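Local coordinates for leucine aminopeptidase (Fimbriiglobus ruber, PDB 7D1B), which probably acts as a zinc-dependent glutaminyl cyclase of the M28 peptidase family, closing N-terminal glutamine into pyroglutamate, at residues N273-G276 and T281-L284. Residues are numbered along the deposited sequence; the frame is centred on the assembly and turned at random.
Sequences NERG and TDVL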
# COMPACT_ATOMS: atom_id res chain seq x y z
N ASN A 273 -1.39 -2.51 -20.26
CA ASN A 273 -2.65 -1.89 -20.70
C ASN A 273 -3.66 -2.98 -21.02
O ASN A 273 -3.99 -3.24 -22.17
CB ASN A 273 -2.40 -0.94 -21.87
CG ASN A 273 -1.86 0.39 -21.39
OD1 ASN A 273 -0.70 0.49 -20.98
ND2 ASN A 273 -2.70 1.40 -21.37
N GLU A 274 -4.15 -3.62 -19.96
CA GLU A 274 -5.12 -4.71 -20.06
C GLU A 274 -6.08 -4.59 -18.90
O GLU A 274 -5.73 -4.08 -17.83
CB GLU A 274 -4.47 -6.09 -19.96
CG GLU A 274 -3.40 -6.37 -21.00
CD GLU A 274 -2.72 -7.73 -20.82
OE1 GLU A 274 -3.27 -8.61 -20.11
OE2 GLU A 274 -1.64 -7.93 -21.41
N ARG A 275 -7.29 -5.12 -19.10
CA ARG A 275 -8.35 -5.01 -18.11
C ARG A 275 -8.43 -6.27 -17.25
O ARG A 275 -8.63 -7.36 -17.77
CB ARG A 275 -9.68 -4.86 -18.86
CG ARG A 275 -10.87 -4.76 -17.99
CD ARG A 275 -10.93 -3.38 -17.40
NE ARG A 275 -12.20 -3.25 -16.70
CZ ARG A 275 -12.42 -3.72 -15.49
NH1 ARG A 275 -11.42 -4.32 -14.82
NH2 ARG A 275 -13.63 -3.61 -14.94
N GLY A 276 -8.34 -6.10 -15.94
CA GLY A 276 -8.75 -7.16 -15.03
C GLY A 276 -7.74 -8.29 -14.85
O GLY A 276 -6.63 -8.28 -15.38
N THR A 281 -12.35 -9.09 -12.07
CA THR A 281 -12.25 -7.94 -12.94
C THR A 281 -12.15 -6.66 -12.11
O THR A 281 -11.38 -5.75 -12.46
CB THR A 281 -13.46 -7.94 -13.89
OG1 THR A 281 -13.50 -9.17 -14.64
CG2 THR A 281 -13.42 -6.80 -14.86
N ASP A 282 -12.90 -6.60 -11.00
CA ASP A 282 -12.95 -5.48 -10.07
C ASP A 282 -12.56 -6.00 -8.70
O ASP A 282 -12.99 -7.08 -8.29
CB ASP A 282 -14.37 -4.91 -10.00
CG ASP A 282 -14.78 -4.17 -11.28
OD1 ASP A 282 -13.99 -4.09 -12.25
OD2 ASP A 282 -15.91 -3.65 -11.31
N VAL A 283 -11.73 -5.23 -8.00
CA VAL A 283 -11.11 -5.69 -6.77
C VAL A 283 -11.44 -4.69 -5.67
O VAL A 283 -11.02 -3.53 -5.74
CB VAL A 283 -9.58 -5.84 -6.92
CG1 VAL A 283 -8.98 -6.40 -5.63
CG2 VAL A 283 -9.22 -6.72 -8.12
N LEU A 284 -12.18 -5.13 -4.66
CA LEU A 284 -12.36 -4.32 -3.47
C LEU A 284 -11.04 -4.25 -2.72
O LEU A 284 -10.38 -5.28 -2.50
CB LEU A 284 -13.44 -4.93 -2.57
CG LEU A 284 -14.84 -4.94 -3.18
CD1 LEU A 284 -15.77 -5.73 -2.28
CD2 LEU A 284 -15.33 -3.51 -3.40
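Arg275 makes both polar bonds of this contact, its guanidinium meeting a backbone carbonyl and a carboxylate of the 281-284 segment at once. The ionic part is a salt bridge from Arg275 NH2 to Asp282 OD1, 2.8 Å long and fairly straight at 163°. OD1 accepts on its syn lone pair, and the guanidinium and carboxylate planes lie only 7° apart, so the two flat groups meet edge to edge. This is a single-oxygen bridge: Asp282 OD2 instead pairs with Arg250, and a carboxylate held between two arginines would probably stay ionised.

The second bond runs from Arg275 NH1 to Thr281 O, also 2.8 Å. The carbonyl lies close to the guanidinium plane, whereas the nitrogen stands above the carbonyl plane, off the lone-pair direction. Thr281 O and Asp282 OD1 are two acceptors 3.1 Å apart, and the cation facing both should offset their mutual repulsion. Arginine suits the place because its planar fork presents separate N-H groups to neighbouring acceptors; a bend at chi2 (76°) swings its end to the loop.

Van der Waals packing adds the methyl of Thr281, which in one of the residue's two conformers lies over one guanidinium face, CG2 3.3 Å from Arg275 CZ. In that conformer the methyl is anti to the backbone N, which brings it over the cation. Gly276, with no side chain, passes close to Thr281, their CA atoms 4.2 Å apart, and its positive phi also suits glycine.

The pair thus ties short strand 274-275 to the loop leading into helix 287-292, away from the zinc site. Met244, ending strand 242-244, receives a further Arg275 NH1 bond and pairs with the backbone of Glu274 and Gly276, while Leu249 of helix 246-251 packs against Arg275.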